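Local coordinates for protein xyloglucanase (Paenibacillus pabuli, PDB 2JEQ) that probably cleaves the beta-1,4-linked glucan backbone of xyloglucan, as a glycoside hydrolase of family 5 built on a TIM barrel, at residues Trp46-Gln51 and Ile86-Ser91; Glu53-Gly58 and Ser91-Ile96; Asn129-Gly134 and Ser179-Phe184; Ser335-Arg340 and Gln383-Asn388. All blocks are in the same frame, centred on the assembly; numbering follows the deposited sequence. Where two conformers were deposited one is given.

Interaction 1: Trp46-Gln51 and Ile86-Ser91. With BGC (beta-D-glucopyranose), chain B.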
# COMPACT_ATOMS: atom_id res chain seq x y z
N TRP A 46 5.31 7.15 -3.22
CA TRP A 46 4.09 7.78 -3.71
C TRP A 46 3.16 6.72 -4.31
O TRP A 46 3.60 5.87 -5.06
CB TRP A 46 4.49 8.83 -4.73
CG TRP A 46 3.38 9.65 -5.30
CD1 TRP A 46 2.80 10.76 -4.74
CD2 TRP A 46 2.72 9.42 -6.54
NE1 TRP A 46 1.80 11.24 -5.56
CE2 TRP A 46 1.74 10.44 -6.69
CE3 TRP A 46 2.87 8.47 -7.55
CZ2 TRP A 46 0.91 10.53 -7.81
CZ3 TRP A 46 2.04 8.55 -8.68
CH2 TRP A 46 1.07 9.57 -8.79
N ASN A 47 1.88 6.74 -3.94
CA ASN A 47 0.90 5.80 -4.54
C ASN A 47 0.29 6.33 -5.82
O ASN A 47 -0.18 7.47 -5.87
CB ASN A 47 -0.23 5.50 -3.57
CG ASN A 47 0.09 4.35 -2.64
OD1 ASN A 47 -0.14 3.16 -2.96
ND2 ASN A 47 0.58 4.69 -1.44
N LEU A 48 0.25 5.48 -6.85
CA LEU A 48 -0.43 5.79 -8.10
C LEU A 48 -1.90 5.38 -7.91
O LEU A 48 -2.40 4.43 -8.52
CB LEU A 48 0.23 5.06 -9.29
CG LEU A 48 -0.26 5.26 -10.72
CD1 LEU A 48 -0.14 6.74 -11.15
CD2 LEU A 48 0.42 4.31 -11.75
N GLY A 49 -2.57 6.08 -7.01
CA GLY A 49 -3.88 5.63 -6.52
C GLY A 49 -4.99 6.02 -7.45
O GLY A 49 -4.86 6.98 -8.22
N ASN A 50 -6.13 5.30 -7.33
CA ASN A 50 -7.25 5.38 -8.31
C ASN A 50 -6.86 5.25 -9.81
O ASN A 50 -7.34 6.00 -10.70
CB ASN A 50 -8.09 6.66 -8.09
CG ASN A 50 -8.96 6.59 -6.86
OD1 ASN A 50 -8.87 5.65 -6.06
ND2 ASN A 50 -9.80 7.60 -6.69
N GLN A 51 -6.04 4.24 -10.10
CA GLN A 51 -5.71 3.93 -11.52
C GLN A 51 -5.91 2.45 -11.80
O GLN A 51 -7.02 1.99 -12.03
CB GLN A 51 -4.31 4.43 -11.92
CG GLN A 51 -4.07 5.95 -11.66
CD GLN A 51 -4.33 6.88 -12.88
OE1 GLN A 51 -3.80 7.99 -12.92
NE2 GLN A 51 -5.12 6.41 -13.86
N ILE A 86 7.51 4.05 -6.07
CA ILE A 86 6.12 4.23 -6.44
C ILE A 86 5.36 2.98 -6.04
O ILE A 86 5.78 1.86 -6.33
CB ILE A 86 5.92 4.52 -7.96
CG1 ILE A 86 6.83 5.64 -8.50
CG2 ILE A 86 4.44 4.81 -8.26
CD1 ILE A 86 6.48 7.07 -8.13
N ARG A 87 4.21 3.16 -5.41
CA ARG A 87 3.36 2.00 -5.19
C ARG A 87 2.22 2.04 -6.18
O ARG A 87 1.62 3.11 -6.42
CB ARG A 87 2.85 1.94 -3.76
CG ARG A 87 2.06 0.70 -3.47
CD ARG A 87 1.72 0.73 -1.99
NE ARG A 87 0.82 -0.33 -1.53
CZ ARG A 87 -0.48 -0.18 -1.27
NH1 ARG A 87 -1.11 0.97 -1.52
NH2 ARG A 87 -1.17 -1.21 -0.79
N ILE A 88 1.94 0.86 -6.75
CA ILE A 88 1.00 0.70 -7.84
C ILE A 88 -0.07 -0.30 -7.42
O ILE A 88 0.10 -1.51 -7.58
CB ILE A 88 1.66 0.19 -9.16
CG1 ILE A 88 2.71 1.20 -9.66
CG2 ILE A 88 0.57 -0.07 -10.25
CD1 ILE A 88 3.50 0.75 -10.91
N PRO A 89 -1.18 0.21 -6.88
CA PRO A 89 -2.35 -0.62 -6.65
C PRO A 89 -2.84 -1.22 -7.97
O PRO A 89 -3.00 -0.48 -8.94
CB PRO A 89 -3.38 0.39 -6.07
CG PRO A 89 -2.52 1.45 -5.45
CD PRO A 89 -1.40 1.59 -6.42
N VAL A 90 -3.05 -2.54 -8.01
CA VAL A 90 -3.64 -3.19 -9.20
C VAL A 90 -4.76 -4.13 -8.77
O VAL A 90 -4.56 -5.01 -7.91
CB VAL A 90 -2.62 -4.11 -9.97
CG1 VAL A 90 -3.14 -4.47 -11.30
CG2 VAL A 90 -1.21 -3.47 -10.09
N SER A 91 -5.90 -4.01 -9.46
CA SER A 91 -7.03 -4.92 -9.29
C SER A 91 -7.14 -5.90 -10.45
O SER A 91 -6.86 -5.57 -11.62
CB SER A 91 -8.34 -4.13 -9.22
OG SER A 91 -8.43 -3.51 -7.94
C2 BGC B . -9.83 6.45 -2.76
C3 BGC B . -11.21 6.86 -3.18
C4 BGC B . -11.92 5.69 -3.88
C5 BGC B . -11.86 4.47 -2.94
C6 BGC B . -12.58 3.25 -3.52
C1 BGC B . -9.90 5.21 -1.89
O2 BGC B . -9.22 7.53 -2.08
O3 BGC B . -11.01 8.00 -3.98
O4 BGC B . -13.29 6.02 -4.01
O5 BGC B . -10.52 4.17 -2.60
O6 BGC B . -13.16 2.56 -2.42
O HOH W 1 -2.43 1.96 -9.87

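Interaction 2: Glu53-Gly58 and Ser91-Ile96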
# COMPACT_ATOMS: atom_id res chain seq x y z
N GLU A 53 -6.13 -0.01 -9.92
CA GLU A 53 -7.07 -0.69 -9.01
C GLU A 53 -8.53 -0.30 -9.23
O GLU A 53 -9.45 -1.01 -8.78
CB GLU A 53 -6.69 -0.53 -7.52
CG GLU A 53 -7.17 0.71 -6.81
CD GLU A 53 -6.46 2.00 -7.22
OE1 GLU A 53 -5.80 2.06 -8.30
OE2 GLU A 53 -6.53 2.96 -6.41
N ALA A 54 -8.73 0.77 -9.97
CA ALA A 54 -10.06 1.28 -10.25
C ALA A 54 -10.84 0.27 -11.07
O ALA A 54 -10.31 -0.37 -11.98
CB ALA A 54 -9.95 2.62 -10.96
N ALA A 55 -12.08 0.03 -10.68
CA ALA A 55 -12.91 -0.94 -11.37
C ALA A 55 -14.36 -0.56 -11.25
O ALA A 55 -14.80 -0.11 -10.17
CB ALA A 55 -12.71 -2.34 -10.78
N VAL A 56 -15.10 -0.80 -12.32
CA VAL A 56 -16.56 -0.67 -12.31
C VAL A 56 -17.26 -1.90 -12.84
O VAL A 56 -16.88 -2.47 -13.87
CB VAL A 56 -17.07 0.62 -13.02
CG1 VAL A 56 -16.80 1.86 -12.14
CG2 VAL A 56 -16.46 0.77 -14.42
N ASN A 57 -18.27 -2.32 -12.08
CA ASN A 57 -19.02 -3.54 -12.32
C ASN A 57 -18.12 -4.76 -12.33
O ASN A 57 -18.42 -5.73 -13.02
CB ASN A 57 -19.82 -3.43 -13.62
CG ASN A 57 -21.06 -2.56 -13.48
OD1 ASN A 57 -21.50 -1.95 -14.46
ND2 ASN A 57 -21.62 -2.48 -12.26
N GLY A 58 -17.02 -4.70 -11.58
CA GLY A 58 -16.08 -5.81 -11.46
C GLY A 58 -14.95 -5.84 -12.47
O GLY A 58 -14.12 -6.75 -12.42
N SER A 91 -5.90 -4.01 -9.46
CA SER A 91 -7.03 -4.92 -9.29
C SER A 91 -7.14 -5.90 -10.45
O SER A 91 -6.86 -5.57 -11.62
CB SER A 91 -8.34 -4.13 -9.22
OG SER A 91 -8.43 -3.51 -7.94
N TYR A 92 -7.57 -7.11 -10.13
CA TYR A 92 -7.74 -8.13 -11.13
C TYR A 92 -9.20 -8.46 -11.43
O TYR A 92 -9.66 -8.27 -12.56
CB TYR A 92 -6.87 -9.34 -10.76
CG TYR A 92 -5.40 -8.97 -10.89
CD1 TYR A 92 -4.73 -9.22 -12.07
CD2 TYR A 92 -4.69 -8.29 -9.87
CE1 TYR A 92 -3.35 -8.84 -12.25
CE2 TYR A 92 -3.30 -7.94 -10.04
CZ TYR A 92 -2.66 -8.24 -11.26
OH TYR A 92 -1.33 -7.92 -11.51
N LEU A 93 -9.92 -8.94 -10.42
CA LEU A 93 -11.39 -9.07 -10.47
C LEU A 93 -11.88 -9.84 -11.70
O LEU A 93 -11.50 -11.00 -11.87
CB LEU A 93 -12.05 -7.68 -10.33
CG LEU A 93 -11.63 -6.84 -9.10
CD1 LEU A 93 -12.10 -5.37 -9.14
CD2 LEU A 93 -12.07 -7.48 -7.80
N ASN A 94 -12.70 -9.23 -12.55
CA ASN A 94 -13.26 -9.98 -13.68
C ASN A 94 -12.31 -10.20 -14.85
O ASN A 94 -12.61 -10.99 -15.75
CB ASN A 94 -14.60 -9.43 -14.12
CG ASN A 94 -15.70 -9.69 -13.08
OD1 ASN A 94 -15.60 -10.62 -12.26
ND2 ASN A 94 -16.75 -8.88 -13.12
N ASN A 95 -11.15 -9.56 -14.79
CA ASN A 95 -10.06 -9.83 -15.72
C ASN A 95 -9.39 -11.20 -15.50
O ASN A 95 -8.53 -11.62 -16.27
CB ASN A 95 -9.04 -8.69 -15.69
CG ASN A 95 -9.50 -7.48 -16.48
OD1 ASN A 95 -8.78 -6.49 -16.62
ND2 ASN A 95 -10.71 -7.57 -17.03
N ILE A 96 -9.83 -11.89 -14.45
CA ILE A 96 -9.43 -13.26 -14.17
C ILE A 96 -10.45 -14.22 -14.78
O ILE A 96 -11.66 -14.18 -14.44
CB ILE A 96 -9.33 -13.55 -12.64
CG1 ILE A 96 -8.36 -12.59 -11.98
CG2 ILE A 96 -8.84 -14.98 -12.39
CD1 ILE A 96 -8.49 -12.64 -10.49

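Interaction 3: Asn129-Gly134 and Ser179-Phe184. With BGC (beta-D-glucopyranose), chain C.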
# COMPACT_ATOMS: atom_id res chain seq x y z
N ASN A 129 0.65 -4.83 -6.19
CA ASN A 129 -0.11 -5.69 -5.28
C ASN A 129 -1.33 -6.33 -5.92
O ASN A 129 -1.51 -6.25 -7.15
CB ASN A 129 -0.49 -4.92 -4.00
CG ASN A 129 -1.56 -3.83 -4.22
OD1 ASN A 129 -1.93 -3.11 -3.29
ND2 ASN A 129 -2.07 -3.74 -5.43
N ILE A 130 -2.16 -6.97 -5.09
CA ILE A 130 -3.55 -7.27 -5.40
C ILE A 130 -4.43 -6.38 -4.49
O ILE A 130 -4.39 -6.51 -3.25
CB ILE A 130 -3.87 -8.78 -5.28
CG1 ILE A 130 -3.09 -9.59 -6.33
CG2 ILE A 130 -5.36 -9.04 -5.58
CD1 ILE A 130 -3.25 -11.12 -6.19
N HIS A 131 -5.19 -5.46 -5.08
CA HIS A 131 -5.82 -4.36 -4.33
C HIS A 131 -7.33 -4.58 -4.11
O HIS A 131 -7.74 -5.01 -3.04
CB HIS A 131 -5.56 -3.01 -5.03
CG HIS A 131 -5.71 -1.81 -4.13
ND1 HIS A 131 -4.65 -1.30 -3.39
CD2 HIS A 131 -6.77 -1.02 -3.85
CE1 HIS A 131 -5.06 -0.25 -2.71
NE2 HIS A 131 -6.35 -0.06 -2.97
N GLY A 132 -8.15 -4.28 -5.13
CA GLY A 132 -9.63 -4.35 -5.01
C GLY A 132 -10.16 -5.74 -4.68
O GLY A 132 -11.18 -5.88 -4.01
N ASP A 133 -9.44 -6.77 -5.15
CA ASP A 133 -9.83 -8.19 -5.04
C ASP A 133 -10.05 -8.68 -3.62
O ASP A 133 -10.89 -9.56 -3.41
CB ASP A 133 -8.81 -9.10 -5.74
CG ASP A 133 -8.65 -8.77 -7.20
OD1 ASP A 133 -8.14 -7.67 -7.49
OD2 ASP A 133 -9.03 -9.59 -8.06
N GLY A 134 -9.33 -8.08 -2.68
CA GLY A 134 -9.37 -8.49 -1.26
C GLY A 134 -10.51 -7.89 -0.46
O GLY A 134 -10.69 -8.26 0.70
N SER A 179 1.53 -8.90 -1.36
CA SER A 179 0.62 -10.05 -1.47
C SER A 179 -0.85 -9.66 -1.59
O SER A 179 -1.67 -10.33 -2.25
CB SER A 179 0.77 -10.93 -0.22
OG SER A 179 0.30 -10.22 0.93
N MET A 180 -1.21 -8.60 -0.89
CA MET A 180 -2.57 -8.13 -0.91
C MET A 180 -2.56 -6.75 -0.28
O MET A 180 -1.48 -6.24 0.10
CB MET A 180 -3.51 -9.09 -0.17
CG MET A 180 -3.03 -9.47 1.22
SD MET A 180 -3.61 -11.15 1.64
CE MET A 180 -3.37 -11.00 3.40
N ASN A 181 -3.73 -6.14 -0.18
CA ASN A 181 -3.82 -4.75 0.21
C ASN A 181 -4.37 -4.69 1.63
O ASN A 181 -3.65 -5.01 2.57
CB ASN A 181 -4.67 -3.93 -0.78
CG ASN A 181 -4.93 -2.50 -0.29
OD1 ASN A 181 -4.03 -1.83 0.22
ND2 ASN A 181 -6.18 -2.06 -0.40
N GLU A 182 -5.65 -4.32 1.77
CA GLU A 182 -6.29 -4.28 3.10
C GLU A 182 -7.28 -5.43 3.26
O GLU A 182 -8.41 -5.38 2.73
CB GLU A 182 -6.96 -2.94 3.36
CG GLU A 182 -6.02 -1.74 3.43
CD GLU A 182 -6.75 -0.41 3.63
OE1 GLU A 182 -7.99 -0.32 3.35
OE2 GLU A 182 -6.04 0.57 4.00
N VAL A 183 -6.88 -6.45 3.99
CA VAL A 183 -7.63 -7.68 3.98
C VAL A 183 -8.23 -7.92 5.37
O VAL A 183 -7.50 -8.02 6.35
CB VAL A 183 -6.76 -8.90 3.49
CG1 VAL A 183 -7.49 -10.22 3.67
CG2 VAL A 183 -6.33 -8.70 2.04
N PHE A 184 -9.56 -7.99 5.41
CA PHE A 184 -10.35 -8.16 6.62
C PHE A 184 -11.81 -8.53 6.29
O PHE A 184 -12.15 -8.74 5.11
CB PHE A 184 -10.19 -6.97 7.60
CG PHE A 184 -11.07 -5.76 7.31
CD1 PHE A 184 -11.10 -5.17 6.05
CD2 PHE A 184 -11.82 -5.20 8.33
CE1 PHE A 184 -11.92 -4.04 5.79
CE2 PHE A 184 -12.65 -4.07 8.11
CZ PHE A 184 -12.69 -3.49 6.83
C2 BGC C . -7.21 1.94 0.27
C3 BGC C . -7.49 2.87 -0.90
C4 BGC C . -8.47 4.00 -0.51
C5 BGC C . -8.01 4.66 0.81
C6 BGC C . -8.84 5.84 1.34
C1 BGC C . -6.81 2.85 1.41
O1 BGC C . -6.25 2.18 2.51
O2 BGC C . -6.19 1.01 -0.05
O3 BGC C . -8.02 2.11 -1.95
O4 BGC C . -8.54 4.94 -1.56
O5 BGC C . -7.96 3.60 1.76
O6 BGC C . -10.20 5.49 1.52
O HOH W 2 -6.32 -6.94 -1.17
O HOH W 3 -8.09 -4.94 -0.07
O HOH W 4 -10.68 -6.79 2.92

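Interaction 4: Ser335-Arg340 and Gln383-Asn388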
# COMPACT_ATOMS: atom_id res chain seq x y z
N SER A 335 -7.21 27.04 6.77
CA SER A 335 -5.86 26.68 7.29
C SER A 335 -5.46 25.18 7.13
O SER A 335 -4.35 24.78 7.51
CB SER A 335 -5.72 27.10 8.75
OG SER A 335 -6.49 26.26 9.60
N ASN A 336 -6.35 24.38 6.55
CA ASN A 336 -6.22 22.90 6.55
C ASN A 336 -4.93 22.38 5.94
O ASN A 336 -4.33 21.44 6.49
CB ASN A 336 -7.43 22.24 5.90
CG ASN A 336 -7.28 20.71 5.81
OD1 ASN A 336 -7.20 20.15 4.72
ND2 ASN A 336 -7.23 20.05 6.97
N ASN A 337 -4.47 23.00 4.86
CA ASN A 337 -3.22 22.56 4.19
C ASN A 337 -1.99 22.71 5.05
O ASN A 337 -1.04 21.99 4.90
CB ASN A 337 -3.02 23.19 2.80
CG ASN A 337 -3.80 22.46 1.73
OD1 ASN A 337 -4.03 21.23 1.81
ND2 ASN A 337 -4.23 23.20 0.72
N VAL A 338 -2.05 23.62 6.02
CA VAL A 338 -0.96 23.78 6.98
C VAL A 338 -0.85 22.48 7.78
O VAL A 338 0.24 21.94 7.97
CB VAL A 338 -1.19 24.99 7.91
CG1 VAL A 338 -0.27 24.92 9.12
CG2 VAL A 338 -1.00 26.30 7.12
N TYR A 339 -2.00 21.96 8.17
CA TYR A 339 -2.09 20.77 9.00
C TYR A 339 -1.96 19.48 8.20
O TYR A 339 -1.51 18.49 8.74
CB TYR A 339 -3.36 20.82 9.85
CG TYR A 339 -3.29 22.01 10.76
CD1 TYR A 339 -2.32 22.08 11.77
CD2 TYR A 339 -4.12 23.10 10.57
CE1 TYR A 339 -2.19 23.18 12.56
CE2 TYR A 339 -4.01 24.22 11.36
CZ TYR A 339 -3.05 24.25 12.35
OH TYR A 339 -2.94 25.36 13.14
N ARG A 340 -2.35 19.50 6.92
CA ARG A 340 -2.06 18.36 6.05
C ARG A 340 -0.53 18.20 5.87
O ARG A 340 -0.02 17.12 5.98
CB ARG A 340 -2.82 18.45 4.71
CG ARG A 340 -4.34 18.43 4.89
CD ARG A 340 -5.04 17.78 3.72
NE ARG A 340 -4.90 18.59 2.53
CZ ARG A 340 -4.85 18.13 1.28
NH1 ARG A 340 -4.73 19.00 0.28
NH2 ARG A 340 -4.92 16.84 1.00
N GLN A 383 0.11 20.49 -4.66
CA GLN A 383 0.32 20.59 -3.22
C GLN A 383 1.80 20.64 -2.84
O GLN A 383 2.29 19.79 -2.11
CB GLN A 383 -0.39 19.45 -2.49
CG GLN A 383 -1.89 19.39 -2.71
CD GLN A 383 -2.65 20.58 -2.12
OE1 GLN A 383 -2.16 21.28 -1.22
NE2 GLN A 383 -3.85 20.80 -2.60
N GLN A 384 2.50 21.64 -3.35
CA GLN A 384 3.93 21.80 -3.11
C GLN A 384 4.35 21.78 -1.63
O GLN A 384 5.40 21.22 -1.30
CB GLN A 384 4.45 23.05 -3.84
CG GLN A 384 5.96 23.17 -3.87
CD GLN A 384 6.62 22.13 -4.79
OE1 GLN A 384 7.29 21.22 -4.32
NE2 GLN A 384 6.40 22.27 -6.10
N ASN A 385 3.53 22.36 -0.75
CA ASN A 385 3.76 22.39 0.70
C ASN A 385 3.79 20.99 1.31
O ASN A 385 4.56 20.70 2.22
CB ASN A 385 2.71 23.26 1.42
CG ASN A 385 1.28 22.67 1.36
OD1 ASN A 385 0.83 22.14 0.33
ND2 ASN A 385 0.56 22.77 2.48
N ILE A 386 2.87 20.14 0.85
CA ILE A 386 2.82 18.76 1.36
C ILE A 386 4.04 17.99 0.87
O ILE A 386 4.69 17.30 1.66
CB ILE A 386 1.48 18.02 1.03
CG1 ILE A 386 0.27 18.77 1.58
CG2 ILE A 386 1.50 16.55 1.57
CD1 ILE A 386 -1.14 18.13 1.22
N ILE A 387 4.37 18.11 -0.42
CA ILE A 387 5.59 17.51 -0.97
C ILE A 387 6.80 17.99 -0.17
O ILE A 387 7.65 17.17 0.21
CB ILE A 387 5.79 17.80 -2.49
CG1 ILE A 387 4.66 17.16 -3.33
CG2 ILE A 387 7.08 17.23 -2.97
CD1 ILE A 387 4.55 17.76 -4.72
N ASN A 388 6.85 19.30 0.11
CA ASN A 388 7.91 19.90 0.93
C ASN A 388 7.99 19.32 2.32
O ASN A 388 9.08 19.12 2.83
CB ASN A 388 7.72 21.40 1.05
CG ASN A 388 8.09 22.14 -0.20
OD1 ASN A 388 8.77 21.61 -1.09
ND2 ASN A 388 7.65 23.39 -0.29
O HOH W 5 -6.09 22.39 -1.47

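Interaction 1: Trp46-Gln51 and Ile86-Ser91
Trp46 and Ile86 lie side by side and point the same way, indole CE3 3.9 Å from Ile86 CD1, against Val78 of helix 72-80. A chi1 of -176° swings the flat ring away from its own backbone N into this outer layer of the barrel, where NE1 donates to Asp362 OD2. Trp46 O accepts from Arg87 N at 2.8 Å.

Asn47 turns to the barrel interior together with Arg87. Its OD1 accepts a hydrogen bond from Arg87 NH1 at 2.8 Å and sits near the guanidinium plane, whereas the amide stands 80° to that plane. ND2 donates to Gly322 O, so both ends of the amide are used and its rotation is fixed. Arg87, extended to NE, also forms salt bridges with Glu178 and Glu323.

These are the first two neighbouring parallel strands of the eight-stranded TIM barrel, and Leu48 N donates to Arg87 O, the N-H...O angle 173°. Leu48 then centres an inverse gamma turn, and a water donates to both Leu48 O and Pro89 O. Leu48 CB meets Ile86 CG2 and its CD2 meets Ile88 CG1.

Beyond Gly49, Asn50 points away from the strand pair and donates from ND2 to O3 of a bound glucose at 3.0 Å.

Interaction 2: Glu53-Gly58 and Ser91-Ile96
Ser91 OG is held by two partners: it donates to Glu53 O at 2.8 Å and accepts from Gly132 N. The hydroxyl reaches a lone pair of Glu53 O, lying in the carbonyl plane. Its position beside its own backbone N (chi1 -75°) turns OG to the loop 53-58, and a small hydroxyl suits a place where it must serve as donor and acceptor at once. Were Ser91 replaced by an alanine, Glu53 O and Gly132 N would probably both be left without their common partner, and the two loops would be less firmly joined. The carboxylate of Glu53 bends back to accept from the backbone N of Asn50 and Gln51.

Further along, Ala55 CB presses on Leu93 CD1 at a tight 3.5 Å, while a bound galactose also touches Ala55. Asn57 and Gly58 have the backbone angles of a type I' turn joining the hairpin strands 55-56 and 59-60. Gly58 suits its place because a side chain would collide with Asn94 ND2. Its O accepts from Asn94 N at 2.9 Å, on a nearly straight approach to the carbonyl. Leu93 and Asn94 form a type II' turn closed by Asn95 N to Tyr92 O, and Asp133 accepts from the amides of Tyr92 and Leu93.

Both acceptors are main-chain carbonyls of 53-58, one served by a serine hydroxyl and one by an amide, so the join probably depends on backbone shape as much as on side chains.

Interaction 3: Asn129-Gly134 and Ser179-Phe184
The substrate-binding floor of the barrel, at the C-terminal ends of its third and fourth strands, brings His131 and Asn181 together. The amide of Asn181 stacks on one face of the imidazole, the planes 16° apart, with ND2 3.1 Å above the ring and offset toward its rim. Both groups reach the same glucose unit: His131 NE2 is hydrogen-bonded to O3 at 2.9 Å, and Asn181 ND2 donates to O2 at 3.1 Å. A flat ring and a flat amide suit this place, since they can overlap while presenting neighbouring polar atoms to neighbouring sugar hydroxyls. Asn181 OD1 also accepts from Arg87 NH2, which holds the amide against turning over; a chi1 of 173° carries it there.

The sequence Asn181-Glu182 after the fourth strand is the signature of family 5 and its clan, in which this glutamate is the general acid/base; Glu182 probably has that role here. Its extended side chain points at the sugar, OE1 hydrogen-bonded to Tyr135 OH and OE2 to His264 ND1, though its modelled approach to sugar O1 is doubtfully short. Glu323 on the seventh strand, which also binds this sugar, is probably the nucleophile.

Below the site, the backbones are bridged largely by water. One water accepts from Asn181 N at 2.9 Å and lies against Ile130 O, which also meets the CA-H of Met180. Another accepts from Phe184 N and sits 2.7 Å from Gly134 O. Gly134 suits its place, as a CB there would come tightly against Val183 CG2, while Ile130 packs outward on Tyr157, Val160 and Trp161 of helix 150-167.

Interaction 4: Ser335-Arg340 and Gln383-Asn388
Ile386 and Arg340 meet between two outer helices of the TIM barrel, 336-353 and 384-393, which come after its seventh and eighth strands. The short helical segments run nearly parallel, at 23° and 9.3 Å between axes.

The packed part is formed by CD1 of Ile386, which lies over the centre of the Arg340 guanidinium, 3.7 Å above its plane. An isoleucine suits this spot because its methyl covers a flat face without competing for the N-H groups at the rim. In that plane NE and NH1 both donate to Asn337 OD1, one turn back on the same helix, NH1 at 2.8 Å. NH2 is hydrogen-bonded to Ser326 O. Bends at chi2 and chi3 (-68°) curl the arginine back. With a leucine in place of Arg340, Asn337 OD1 would probably lose both donors, its amide would be freer to turn, and Ser326 O would lose a partner.

Toward solvent the contact is looser. The amide of Gln383, at the N-cap position of its helix, only approaches the guanidinium edge, NE2 3.5 Å from Arg340 NH1. Here a water bridges the two amides, accepting from Asn337 ND2 and from Gln383 NE2, each at 3.0 Å.

Overall arrangement
Interactions 1, 2 and 3 cluster at the substrate-binding end of the TIM barrel, their centres about 12 to 14 Å apart. Interaction 1 joins strands 45-47 and 85-88; interaction 2 joins the loops that follow them and shares Ser91, its segments alternating along the chain with those of interaction 1. Interaction 3 comes later, beyond strands 125-129 and 175-178, and touches both: Val90 O probably bonds to His131 N, and Glu53 packs on His131 and Pro89. Residues that touch sugar thus probably sit on loops that brace one another. Interaction 4, last in sequence, lies on outer helices 336-353 and 384-393, its centre about 21, 33 and 29 Å from those of interactions 1, 2 and 3.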